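Local coordinates for oxysterol-binding protein homolog 1 (Saccharomyces cerevisiae, PDB 5H28) that carries sterols and other lipids between membranes and is targeted to the nucleus-vacuole junction by its ankyrin-repeat domain, the part described here, through NVJ1, at residues 102-107 with 135-139; 110-114 with 170-175; 185-191 with 216-222; 150-154 with 162-167. One frame throughout, in Å; residues are numbered along the deposited sequence.

Overall arrangement
The four contacts are strung along an elongated ankyrin-repeat domain of helices and loops, without strands. Interaction 2 lies about 3 Å from the centre of the chain, and interaction 3 is the farthest out, at about 24 Å. Helix 130-156 serves both interaction 1 and interaction 4, whose centres are about 22 Å apart. Interactions 1 and 2 touch, with Leu-106 CD2 3.7 Å from Asp-113 CB. Interactions 2 and 4 probably join through a hydrogen bond, Asn-172 ND2 to Ile-166 O at 3.0 Å. Interaction 4 in turn meets interaction 3, where Phe-151 CE2 packs 4.1 Å from Val-189 CG1. The contacts thus pass from one to the next along the domain that binds NVJ1.

Interaction 1. Residues 102-107 with 135-139; sequences VAFLLD and MMQVK
Helix 102-106, bearing Val-102 and Leu-106, and helix 135-139, bearing Met-136 and Lys-139, run nearly parallel at a signed crossing angle of -16°, with axes 10.6 Å apart at closest. At the buried side, Val-102 CG1 presses on Met-136 CG at 3.5 Å, tighter than ordinary van der Waals contact, while Met-135, bent at its last two torsions, brings its methyl CE to 3.7 Å from the same CG1. Flexible methionines suit this uneven surface because they can fold round a branched neighbour. Leu-106 CD1 fits between Met-136 CG (3.9 Å) and Lys-139 CD (3.8 Å). The lysine runs straight as far as CE, which passes 3.8 Å from Ala-103 CB, a small residue that lets the chain by; a final bend (chi4 -64°) then turns NZ to Asp-107 OD1 in a weak, 3.3 Å salt bridge. A serine in place of Lys-139 would probably leave the Asp-107 carboxylate without its positive mate and uncover the methyls of Ala-103 and Leu-106. Beneath, Val-102 and Leu-106 also rest on Leu-90 of helix 89-95, within the predicted second ankyrin repeat. Cohesion comes mainly from apolar packing, and the charge pair at the more solvent-exposed border probably adds modestly.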
loop_
_atom_site.group_PDB
_atom_site.type_symbol
_atom_site.label_atom_id
_atom_site.label_comp_id
_atom_site.label_asym_id
_atom_site.label_seq_id
_atom_site.Cartn_x
_atom_site.Cartn_y
_atom_site.Cartn_z
ATOM N N VAL A 102 -4.518 4.628 -16.664
ATOM C CA VAL A 102 -4.051 3.514 -15.853
ATOM C C VAL A 102 -2.567 3.692 -15.531
ATOM O O VAL A 102 -2.161 3.586 -14.376
ATOM C CB VAL A 102 -4.254 2.167 -16.591
ATOM C CG1 VAL A 102 -3.556 1.039 -15.844
ATOM C CG2 VAL A 102 -5.740 1.857 -16.711
ATOM N N ALA A 103 -1.759 3.968 -16.551
ATOM C CA ALA A 103 -0.330 4.145 -16.343
ATOM C C ALA A 103 -0.037 5.328 -15.426
ATOM O O ALA A 103 0.836 5.248 -14.558
ATOM C CB ALA A 103 0.374 4.330 -17.680
ATOM N N PHE A 104 -0.771 6.421 -15.614
ATOM C CA PHE A 104 -0.587 7.611 -14.793
ATOM C C PHE A 104 -0.897 7.298 -13.335
ATOM O O PHE A 104 -0.117 7.614 -12.443
ATOM C CB PHE A 104 -1.498 8.740 -15.288
ATOM C CG PHE A 104 -1.556 9.926 -14.365
ATOM C CD1 PHE A 104 -0.437 10.724 -14.155
ATOM C CD2 PHE A 104 -2.739 10.245 -13.703
ATOM C CE1 PHE A 104 -0.493 11.823 -13.301
ATOM C CE2 PHE A 104 -2.804 11.345 -12.844
ATOM C CZ PHE A 104 -1.679 12.134 -12.645
ATOM N N LEU A 105 -2.038 6.666 -13.090
ATOM C CA LEU A 105 -2.406 6.331 -11.724
ATOM C C LEU A 105 -1.388 5.395 -11.068
ATOM O O LEU A 105 -1.039 5.570 -9.897
ATOM C CB LEU A 105 -3.803 5.701 -11.694
ATOM C CG LEU A 105 -4.978 6.621 -12.044
ATOM C CD1 LEU A 105 -6.258 5.795 -12.120
ATOM C CD2 LEU A 105 -5.107 7.734 -11.008
ATOM N N LEU A 106 -0.895 4.412 -11.821
ATOM C CA LEU A 106 0.081 3.469 -11.279
ATOM C C LEU A 106 1.413 4.130 -10.931
ATOM O O LEU A 106 2.208 3.560 -10.186
ATOM C CB LEU A 106 0.307 2.309 -12.254
ATOM C CG LEU A 106 -0.858 1.314 -12.330
ATOM C CD1 LEU A 106 -0.595 0.269 -13.395
ATOM C CD2 LEU A 106 -1.042 0.655 -10.973
ATOM N N ASP A 107 1.654 5.328 -11.458
ATOM C CA ASP A 107 2.898 6.037 -11.160
ATOM C C ASP A 107 2.769 6.993 -9.976
ATOM O O ASP A 107 3.743 7.630 -9.584
ATOM C CB ASP A 107 3.386 6.831 -12.377
ATOM C CG ASP A 107 3.937 5.944 -13.478
ATOM O OD1 ASP A 107 4.446 4.845 -13.164
ATOM O OD2 ASP A 107 3.876 6.354 -14.657
ATOM N N MET A 135 0.603 -4.327 -19.264
ATOM C CA MET A 135 1.305 -3.140 -18.797
ATOM C C MET A 135 1.154 -2.998 -17.283
ATOM O O MET A 135 2.100 -2.629 -16.584
ATOM C CB MET A 135 0.761 -1.904 -19.521
ATOM C CG MET A 135 1.290 -0.572 -19.016
ATOM S SD MET A 135 0.249 0.140 -17.728
ATOM C CE MET A 135 -1.180 0.633 -18.682
ATOM N N MET A 136 -0.033 -3.303 -16.770
ATOM C CA MET A 136 -0.271 -3.210 -15.334
ATOM C C MET A 136 0.548 -4.254 -14.590
ATOM O O MET A 136 1.069 -3.991 -13.505
ATOM C CB MET A 136 -1.757 -3.402 -15.030
ATOM C CG MET A 136 -2.636 -2.291 -15.593
ATOM S SD MET A 136 -4.383 -2.547 -15.204
ATOM C CE MET A 136 -4.423 -2.082 -13.477
ATOM N N GLN A 137 0.663 -5.439 -15.186
ATOM C CA GLN A 137 1.416 -6.535 -14.588
ATOM C C GLN A 137 2.897 -6.187 -14.517
ATOM O O GLN A 137 3.550 -6.422 -13.500
ATOM C CB GLN A 137 1.226 -7.809 -15.416
ATOM C CG GLN A 137 1.973 -9.020 -14.884
ATOM C CD GLN A 137 1.456 -9.476 -13.538
ATOM O OE1 GLN A 137 0.287 -9.841 -13.398
ATOM N NE2 GLN A 137 2.326 -9.460 -12.533
ATOM N N VAL A 138 3.422 -5.628 -15.601
ATOM C CA VAL A 138 4.826 -5.254 -15.647
ATOM C C VAL A 138 5.112 -4.119 -14.670
ATOM O O VAL A 138 6.117 -4.149 -13.961
ATOM C CB VAL A 138 5.248 -4.846 -17.075
ATOM C CG1 VAL A 138 6.694 -4.370 -17.083
ATOM C CG2 VAL A 138 5.089 -6.034 -18.015
ATOM N N LYS A 139 4.230 -3.123 -14.615
ATOM C CA LYS A 139 4.438 -2.014 -13.689
ATOM C C LYS A 139 4.401 -2.513 -12.249
ATOM O O LYS A 139 5.189 -2.078 -11.410
ATOM C CB LYS A 139 3.387 -0.921 -13.901
ATOM C CG LYS A 139 3.697 -0.004 -15.074
ATOM C CD LYS A 139 2.686 1.121 -15.173
ATOM C CE LYS A 139 3.113 2.164 -16.189
ATOM N NZ LYS A 139 4.382 2.842 -15.783
#

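Interaction 2. Residues 110-114 with 170-175; sequences TINDC and PRNAEL
Arg-171 swings its CG opposite its own backbone N (chi1 -169°) and stays extended to NE, carrying the guanidinium across to Asp-113, whose CG stands between backbone N and carbonyl carbon (chi1 60°) and so turns its carboxylate to meet it. Arg-171 NE gives Asp-113 OD1 a 2.9 Å hydrogen bond, and Arg-171 NH2 adds a weak one of 3.2 Å to Asp-113 OD2. Although both oxygens are used, this is no flat, forked pair: the two planes stand 85° apart, and OD1 is met from above the carboxylate plane. Ile-111 lays its methyl CG2 over one face of the guanidinium, 3.7 Å from Arg-171 NH1, a branched apolar residue being well shaped to back a flat cation. Its carbonyl O lies 3.4 Å from Arg-171 CD, close beside the aliphatic stem. Asn-112 slides past the same stem in the opposite direction. Its OD1 accepts from Cys-114 N at 3.0 Å, an Asx turn that shapes the loop just where Asp-113 must project. Beyond it, Cys-114 SG sits 3.6 Å from Leu-175 CG, a small apolar seam between the loop and helix 172-175. Helix 130-156 completes the site: Arg-140 forms a second salt bridge to Asp-113 OD2, and Tyr-143 makes a cation-pi contact with Arg-171. A buried carboxylate held by two arginines is likely to stay ionised, and the cation, gripped at its edge and covered by apolar or aromatic groups, would have little freedom to turn. Charge pairing in the interior thus ties an irregular loop to segment 170-175.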
loop_
_atom_site.group_PDB
_atom_site.type_symbol
_atom_site.label_atom_id
_atom_site.label_comp_id
_atom_site.label_asym_id
_atom_site.label_seq_id
_atom_site.Cartn_x
_atom_site.Cartn_y
_atom_site.Cartn_z
ATOM N N THR A 110 0.673 7.542 -3.866
ATOM C CA THR A 110 -0.324 6.936 -2.987
ATOM C C THR A 110 -1.237 5.882 -3.601
ATOM O O THR A 110 -2.186 5.443 -2.957
ATOM C CB THR A 110 -1.236 8.012 -2.363
ATOM O OG1 THR A 110 -2.003 8.646 -3.395
ATOM C CG2 THR A 110 -0.409 9.056 -1.638
ATOM N N ILE A 111 -0.958 5.463 -4.828
ATOM C CA ILE A 111 -1.812 4.474 -5.470
ATOM C C ILE A 111 -1.754 3.115 -4.772
ATOM O O ILE A 111 -0.715 2.716 -4.247
ATOM C CB ILE A 111 -1.424 4.282 -6.968
ATOM C CG1 ILE A 111 -2.556 3.574 -7.718
ATOM C CG2 ILE A 111 -0.135 3.471 -7.088
ATOM C CD1 ILE A 111 -3.813 4.416 -7.872
ATOM N N ASN A 112 -2.892 2.430 -4.733
ATOM C CA ASN A 112 -2.951 1.085 -4.175
ATOM C C ASN A 112 -3.690 0.252 -5.214
ATOM O O ASN A 112 -4.924 0.234 -5.241
ATOM C CB ASN A 112 -3.716 1.028 -2.852
ATOM C CG ASN A 112 -3.748 -0.378 -2.277
ATOM O OD1 ASN A 112 -3.232 -1.314 -2.888
ATOM N ND2 ASN A 112 -4.355 -0.536 -1.108
ATOM N N ASP A 113 -2.937 -0.425 -6.076
ATOM C CA ASP A 113 -3.528 -1.239 -7.129
ATOM C C ASP A 113 -4.009 -2.608 -6.657
ATOM O O ASP A 113 -4.403 -3.436 -7.470
ATOM C CB ASP A 113 -2.536 -1.390 -8.298
ATOM C CG ASP A 113 -1.226 -2.050 -7.891
ATOM O OD1 ASP A 113 -0.898 -2.054 -6.688
ATOM O OD2 ASP A 113 -0.509 -2.551 -8.789
ATOM N N CYS A 114 -4.000 -2.837 -5.347
ATOM C CA CYS A 114 -4.440 -4.123 -4.809
ATOM C C CYS A 114 -5.840 -4.094 -4.214
ATOM O O CYS A 114 -6.315 -5.102 -3.699
ATOM C CB CYS A 114 -3.458 -4.622 -3.750
ATOM S SG CYS A 114 -1.859 -5.094 -4.419
ATOM N N PRO A 170 -0.428 1.297 2.526
ATOM C CA PRO A 170 -1.534 0.392 2.202
ATOM C C PRO A 170 -1.186 -0.576 1.069
ATOM O O PRO A 170 -1.522 -1.754 1.124
ATOM C CB PRO A 170 -2.661 1.354 1.826
ATOM C CG PRO A 170 -2.381 2.539 2.698
ATOM C CD PRO A 170 -0.883 2.699 2.550
ATOM N N ARG A 171 -0.500 -0.071 0.048
ATOM C CA ARG A 171 -0.122 -0.900 -1.089
ATOM C C ARG A 171 0.886 -1.981 -0.704
ATOM O O ARG A 171 0.828 -3.101 -1.206
ATOM C CB ARG A 171 0.467 -0.034 -2.201
ATOM C CG ARG A 171 0.642 -0.768 -3.519
ATOM C CD ARG A 171 1.354 0.094 -4.541
ATOM N NE ARG A 171 1.371 -0.537 -5.854
ATOM C CZ ARG A 171 1.996 -0.038 -6.913
ATOM N NH1 ARG A 171 2.662 1.104 -6.814
ATOM N NH2 ARG A 171 1.950 -0.681 -8.071
ATOM N N ASN A 172 1.814 -1.650 0.186
ATOM C CA ASN A 172 2.811 -2.629 0.590
ATOM C C ASN A 172 2.253 -3.730 1.476
ATOM O O ASN A 172 2.866 -4.784 1.620
ATOM C CB ASN A 172 3.984 -1.934 1.277
ATOM C CG ASN A 172 4.808 -1.115 0.311
ATOM O OD1 ASN A 172 4.705 -1.287 -0.908
ATOM N ND2 ASN A 172 5.637 -0.228 0.841
ATOM N N ALA A 173 1.082 -3.496 2.059
ATOM C CA ALA A 173 0.463 -4.502 2.911
ATOM C C ALA A 173 0.276 -5.804 2.130
ATOM O O ALA A 173 0.333 -6.892 2.703
ATOM C CB ALA A 173 -0.875 -3.999 3.421
ATOM N N GLU A 174 0.060 -5.689 0.821
ATOM C CA GLU A 174 -0.134 -6.859 -0.031
ATOM C C GLU A 174 1.003 -7.129 -1.015
ATOM O O GLU A 174 1.135 -8.247 -1.514
ATOM C CB GLU A 174 -1.444 -6.733 -0.817
ATOM C CG GLU A 174 -2.584 -7.596 -0.293
ATOM C CD GLU A 174 -2.998 -7.238 1.120
ATOM O OE1 GLU A 174 -3.432 -6.087 1.341
ATOM O OE2 GLU A 174 -2.888 -8.108 2.010
ATOM N N LEU A 175 1.824 -6.121 -1.301
ATOM C CA LEU A 175 2.916 -6.311 -2.254
ATOM C C LEU A 175 4.287 -6.565 -1.641
ATOM O O LEU A 175 5.252 -6.834 -2.357
ATOM C CB LEU A 175 2.984 -5.129 -3.223
ATOM C CG LEU A 175 1.764 -5.032 -4.147
ATOM C CD1 LEU A 175 1.992 -3.938 -5.170
ATOM C CD2 LEU A 175 1.525 -6.368 -4.842
#

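Interaction 3. Residues 185-191 with 216-222; sequences TGDTVLH and DRKGKLP
Asp-187 OD1 takes Arg-217 NE at 2.9 Å, on the syn side of the carboxylate though tilted out of its plane, and, more weakly, Arg-217 NH2 at 3.2 Å, with a water 2.7 Å away. The carboxylate and guanidinium planes lie only 26° apart. The arginine stem passes over Gly-186, its CD 3.1 Å from Gly-186 O, where positive phi favours glycine and a CB would probably crowd Arg-217 CD. A second water links Arg-217 N to Gly-186 O and Thr-188 OG1. Deeper in, the His-191 ring is sandwiched, Pro-222 CG 3.7 Å from its centroid over one face and Asp-216 CB 3.9 Å from it over the other, both CH-pi contacts. The rigid proline suits such a flat partner, while ring NE2 bonds to Lys-214 O. Asp-216 also shapes its own type I turn, its OD1 taking Lys-218 N (2.9 Å) and Lys-220 N (3.0 Å) from opposite faces of its plane. Thr-188 to His-191, Thr-Val-Leu-His, is a variant of the ankyrin TPLH motif, here in the predicted third repeat. Two modes of binding join the start of helix 189-196 to the turn after helix 199-207: solvated charge outside, carbon-covered imidazole within.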
loop_
_atom_site.group_PDB
_atom_site.type_symbol
_atom_site.label_atom_id
_atom_site.label_comp_id
_atom_site.label_asym_id
_atom_site.label_seq_id
_atom_site.Cartn_x
_atom_site.Cartn_y
_atom_site.Cartn_z
ATOM N N THR A 185 18.005 -11.992 -2.550
ATOM C CA THR A 185 18.822 -12.807 -1.657
ATOM C C THR A 185 18.186 -14.154 -1.348
ATOM O O THR A 185 18.879 -15.118 -1.017
ATOM C CB THR A 185 19.051 -12.099 -0.313
ATOM O OG1 THR A 185 17.810 -12.038 0.406
ATOM C CG2 THR A 185 19.570 -10.691 -0.535
ATOM N N GLY A 186 16.863 -14.212 -1.446
ATOM C CA GLY A 186 16.156 -15.441 -1.144
ATOM C C GLY A 186 15.967 -15.622 0.354
ATOM O O GLY A 186 15.355 -16.591 0.795
ATOM N N ASP A 187 16.479 -14.678 1.140
ATOM C CA ASP A 187 16.378 -14.752 2.594
ATOM C C ASP A 187 15.119 -14.103 3.156
ATOM O O ASP A 187 14.480 -13.281 2.504
ATOM C CB ASP A 187 17.600 -14.101 3.257
ATOM C CG ASP A 187 18.909 -14.759 2.860
ATOM O OD1 ASP A 187 18.944 -15.998 2.705
ATOM O OD2 ASP A 187 19.914 -14.031 2.724
ATOM N N THR A 188 14.782 -14.489 4.384
ATOM C CA THR A 188 13.619 -13.969 5.094
ATOM C C THR A 188 14.167 -13.075 6.207
ATOM O O THR A 188 15.079 -13.459 6.945
ATOM C CB THR A 188 12.775 -15.130 5.634
ATOM O OG1 THR A 188 12.380 -15.960 4.533
ATOM C CG2 THR A 188 11.529 -14.615 6.334
ATOM N N VAL A 189 13.594 -11.883 6.330
ATOM C CA VAL A 189 14.101 -10.891 7.265
ATOM C C VAL A 189 14.238 -11.256 8.743
ATOM O O VAL A 189 15.281 -10.989 9.339
ATOM C CB VAL A 189 13.323 -9.557 7.096
ATOM C CG1 VAL A 189 11.904 -9.695 7.599
ATOM C CG2 VAL A 189 14.067 -8.429 7.798
ATOM N N LEU A 190 13.222 -11.860 9.347
ATOM C CA LEU A 190 13.343 -12.217 10.759
ATOM C C LEU A 190 14.540 -13.141 10.966
ATOM O O LEU A 190 15.363 -12.912 11.854
ATOM C CB LEU A 190 12.060 -12.890 11.272
ATOM C CG LEU A 190 12.084 -13.339 12.740
ATOM C CD1 LEU A 190 12.537 -12.184 13.636
ATOM C CD2 LEU A 190 10.698 -13.844 13.147
ATOM N N HIS A 191 14.640 -14.176 10.136
ATOM C CA HIS A 191 15.742 -15.127 10.234
ATOM C C HIS A 191 17.096 -14.428 10.167
ATOM O O HIS A 191 18.003 -14.736 10.944
ATOM C CB HIS A 191 15.642 -16.163 9.113
ATOM C CG HIS A 191 14.325 -16.872 9.069
ATOM N ND1 HIS A 191 13.135 -16.210 8.859
ATOM C CD2 HIS A 191 14.010 -18.181 9.214
ATOM C CE1 HIS A 191 12.141 -17.082 8.875
ATOM N NE2 HIS A 191 12.645 -18.285 9.089
ATOM N N ASP A 216 12.523 -20.374 6.300
ATOM C CA ASP A 216 13.185 -19.683 5.200
ATOM C C ASP A 216 13.558 -20.649 4.078
ATOM O O ASP A 216 13.153 -21.813 4.098
ATOM C CB ASP A 216 14.421 -18.913 5.696
ATOM C CG ASP A 216 15.559 -19.819 6.144
ATOM O OD1 ASP A 216 15.459 -21.057 6.029
ATOM O OD2 ASP A 216 16.576 -19.268 6.615
ATOM N N ARG A 217 14.324 -20.169 3.104
ATOM C CA ARG A 217 14.712 -20.993 1.966
ATOM C C ARG A 217 15.480 -22.254 2.335
ATOM O O ARG A 217 15.505 -23.212 1.561
ATOM C CB ARG A 217 15.520 -20.164 0.959
ATOM C CG ARG A 217 16.854 -19.642 1.458
ATOM C CD ARG A 217 17.512 -18.793 0.377
ATOM N NE ARG A 217 18.741 -18.145 0.825
ATOM C CZ ARG A 217 19.933 -18.733 0.874
ATOM N NH1 ARG A 217 20.073 -19.997 0.499
ATOM N NH2 ARG A 217 20.988 -18.053 1.303
ATOM N N LYS A 218 16.099 -22.258 3.510
ATOM C CA LYS A 218 16.853 -23.423 3.959
ATOM C C LYS A 218 15.978 -24.311 4.833
ATOM O O LYS A 218 16.456 -25.278 5.429
ATOM C CB LYS A 218 18.094 -22.979 4.732
ATOM C CG LYS A 218 19.039 -22.121 3.910
ATOM C CD LYS A 218 20.277 -21.749 4.699
ATOM C CE LYS A 218 21.211 -20.884 3.874
ATOM N NZ LYS A 218 22.440 -20.524 4.636
ATOM N N GLY A 219 14.692 -23.976 4.896
ATOM C CA GLY A 219 13.746 -24.744 5.689
ATOM C C GLY A 219 13.877 -24.531 7.184
ATOM O O GLY A 219 13.286 -25.267 7.977
ATOM N N LYS A 220 14.633 -23.511 7.576
ATOM C CA LYS A 220 14.859 -23.219 8.986
ATOM C C LYS A 220 13.873 -22.252 9.630
ATOM O O LYS A 220 13.438 -21.276 9.011
ATOM C CB LYS A 220 16.273 -22.664 9.178
ATOM C CG LYS A 220 17.365 -23.701 9.042
ATOM C CD LYS A 220 17.377 -24.613 10.255
ATOM C CE LYS A 220 18.246 -25.832 10.024
ATOM N NZ LYS A 220 17.692 -26.659 8.921
ATOM N N LEU A 221 13.524 -22.543 10.879
ATOM C CA LEU A 221 12.639 -21.687 11.656
ATOM C C LEU A 221 13.559 -20.680 12.330
ATOM O O LEU A 221 14.735 -20.968 12.554
ATOM C CB LEU A 221 11.918 -22.485 12.746
ATOM C CG LEU A 221 10.886 -23.543 12.353
ATOM C CD1 LEU A 221 10.492 -24.343 13.585
ATOM C CD2 LEU A 221 9.670 -22.872 11.734
ATOM N N PRO A 222 13.047 -19.489 12.661
ATOM C CA PRO A 222 13.893 -18.491 13.321
ATOM C C PRO A 222 14.569 -19.030 14.589
ATOM O O PRO A 222 15.749 -18.771 14.833
ATOM C CB PRO A 222 12.914 -17.361 13.628
ATOM C CG PRO A 222 11.950 -17.436 12.484
ATOM C CD PRO A 222 11.720 -18.928 12.339
HETATM O O HOH W 1 21.389 -15.172 0.443
HETATM O O HOH W 2 14.106 -17.438 2.967
HETATM O O HOH W 3 18.729 -18.089 4.341
HETATM O O HOH W 4 16.593 -16.376 5.683
#

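Interaction 4. Residues 150-154 with 162-167; sequences EFRTA and HLESIL
Ala-154 and Leu-163 bring helices 150-154 and 162-167 closest, their CA atoms 5.7 Å apart; the helices run nearly antiparallel, at 154°, with axes 9.5 Å from each other. The close CA approach suits an alanine, whose CB fits between Leu-163 CD2 and Ile-166 CD1, each 3.6 Å away. The same methyl lies over a face of the His-162 ring, 4.0 Å from its centroid, in a CH-pi contact. That ring swings out with CG anti to the backbone N (chi1 -167°), which sends NE2 toward the preceding helix. There it donates to Glu-150 OE1 over 2.8 Å, at a nearly straight 172°; the acceptor uses its anti lone pair and lies in the ring plane. Glu-150 reaches it on a fully extended chain, long enough to reach across at the more solvent-exposed border. A leucine in place of His-162 would probably leave the Glu-150 carboxylate without this N-H mate and free to turn. At the other end Phe-151, though its CB leads away, brings its ring back to the interface: CE1 touches Leu-163 CD2 at 3.6 Å and Leu-167 CD2 at 4.1 Å, so that a flat ring packs against the methyls of two leucines one turn apart on the facing helix. Phe-155 meets the Phe-151 ring edge-to-face, and Leu-163 and Leu-167 also lean on Trp-204 of helix 199-207. With a straight polar bond at that border and apolar groups interlocked inside, the helices form an antiparallel hairpin between the predicted second and third repeats, resembling the helix pairs of ankyrin repeats.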
loop_
_atom_site.group_PDB
_atom_site.type_symbol
_atom_site.label_atom_id
_atom_site.label_comp_id
_atom_site.label_asym_id
_atom_site.label_seq_id
_atom_site.Cartn_x
_atom_site.Cartn_y
_atom_site.Cartn_z
ATOM N N GLU A 150 13.842 -1.435 -1.403
ATOM C CA GLU A 150 13.641 -0.377 -0.415
ATOM C C GLU A 150 13.619 -0.955 0.998
ATOM O O GLU A 150 14.213 -0.398 1.922
ATOM C CB GLU A 150 12.332 0.373 -0.677
ATOM C CG GLU A 150 12.176 1.604 0.202
ATOM C CD GLU A 150 10.923 2.420 -0.087
ATOM O OE1 GLU A 150 10.793 3.523 0.491
ATOM O OE2 GLU A 150 10.073 1.968 -0.880
ATOM N N PHE A 151 12.929 -2.079 1.157
ATOM C CA PHE A 151 12.835 -2.733 2.454
ATOM C C PHE A 151 14.223 -3.191 2.915
ATOM O O PHE A 151 14.595 -2.977 4.076
ATOM C CB PHE A 151 11.857 -3.912 2.364
ATOM C CG PHE A 151 11.527 -4.546 3.686
ATOM C CD1 PHE A 151 11.071 -3.780 4.759
ATOM C CD2 PHE A 151 11.629 -5.923 3.848
ATOM C CE1 PHE A 151 10.721 -4.383 5.975
ATOM C CE2 PHE A 151 11.281 -6.537 5.060
ATOM C CZ PHE A 151 10.828 -5.768 6.124
ATOM N N ARG A 152 14.994 -3.796 2.008
ATOM C CA ARG A 152 16.348 -4.255 2.344
ATOM C C ARG A 152 17.230 -3.087 2.764
ATOM O O ARG A 152 18.007 -3.193 3.713
ATOM C CB ARG A 152 17.014 -4.956 1.154
ATOM C CG ARG A 152 16.393 -6.292 0.742
ATOM C CD ARG A 152 17.365 -7.107 -0.116
ATOM N NE ARG A 152 17.775 -6.417 -1.343
ATOM C CZ ARG A 152 17.063 -6.368 -2.468
ATOM N NH1 ARG A 152 17.535 -5.715 -3.520
ATOM N NH2 ARG A 152 15.883 -6.970 -2.551
ATOM N N THR A 153 17.120 -1.974 2.048
ATOM C CA THR A 153 17.922 -0.802 2.372
ATOM C C THR A 153 17.582 -0.322 3.774
ATOM O O THR A 153 18.474 -0.075 4.593
ATOM C CB THR A 153 17.661 0.338 1.376
ATOM O OG1 THR A 153 18.067 -0.077 0.068
ATOM C CG2 THR A 153 18.445 1.586 1.770
ATOM N N ALA A 154 16.286 -0.216 4.053
ATOM C CA ALA A 154 15.824 0.252 5.348
ATOM C C ALA A 154 16.213 -0.668 6.502
ATOM O O ALA A 154 16.672 -0.184 7.541
ATOM C CB ALA A 154 14.316 0.456 5.322
ATOM N N HIS A 162 12.334 4.869 8.267
ATOM C CA HIS A 162 12.060 4.419 6.905
ATOM C C HIS A 162 11.217 3.143 6.934
ATOM O O HIS A 162 10.267 3.005 6.165
ATOM C CB HIS A 162 13.376 4.171 6.166
ATOM C CG HIS A 162 13.225 4.016 4.684
ATOM N ND1 HIS A 162 14.304 3.827 3.846
ATOM C CD2 HIS A 162 12.127 4.007 3.889
ATOM C CE1 HIS A 162 13.877 3.705 2.602
ATOM N NE2 HIS A 162 12.561 3.810 2.601
ATOM N N LEU A 163 11.560 2.212 7.823
ATOM C CA LEU A 163 10.806 0.964 7.937
ATOM C C LEU A 163 9.343 1.230 8.278
ATOM O O LEU A 163 8.453 0.559 7.765
ATOM C CB LEU A 163 11.419 0.062 9.011
ATOM C CG LEU A 163 12.732 -0.632 8.647
ATOM C CD1 LEU A 163 13.343 -1.252 9.894
ATOM C CD2 LEU A 163 12.472 -1.696 7.594
ATOM N N GLU A 164 9.106 2.210 9.148
ATOM C CA GLU A 164 7.745 2.562 9.538
ATOM C C GLU A 164 6.945 3.005 8.313
ATOM O O GLU A 164 5.801 2.596 8.127
ATOM C CB GLU A 164 7.760 3.695 10.567
ATOM C CG GLU A 164 8.231 3.312 11.965
ATOM C CD GLU A 164 7.254 2.404 12.692
ATOM O OE1 GLU A 164 6.030 2.608 12.555
ATOM O OE2 GLU A 164 7.710 1.495 13.417
ATOM N N SER A 165 7.557 3.841 7.479
ATOM C CA SER A 165 6.896 4.335 6.273
ATOM C C SER A 165 6.614 3.219 5.267
ATOM O O SER A 165 5.587 3.227 4.585
ATOM C CB SER A 165 7.748 5.419 5.608
ATOM O OG SER A 165 7.721 6.626 6.355
ATOM N N ILE A 166 7.524 2.256 5.174
ATOM C CA ILE A 166 7.352 1.152 4.239
ATOM C C ILE A 166 6.219 0.217 4.639
ATOM O O ILE A 166 5.360 -0.107 3.823
ATOM C CB ILE A 166 8.647 0.327 4.107
ATOM C CG1 ILE A 166 9.754 1.197 3.511
ATOM C CG2 ILE A 166 8.409 -0.898 3.225
ATOM C CD1 ILE A 166 11.123 0.572 3.611
ATOM N N LEU A 167 6.207 -0.212 5.895
ATOM C CA LEU A 167 5.173 -1.134 6.339
ATOM C C LEU A 167 3.805 -0.506 6.583
ATOM O O LEU A 167 2.803 -1.219 6.638
ATOM C CB LEU A 167 5.643 -1.894 7.586
ATOM C CG LEU A 167 6.885 -2.767 7.354
ATOM C CD1 LEU A 167 7.120 -3.664 8.552
ATOM C CD2 LEU A 167 6.694 -3.617 6.106
#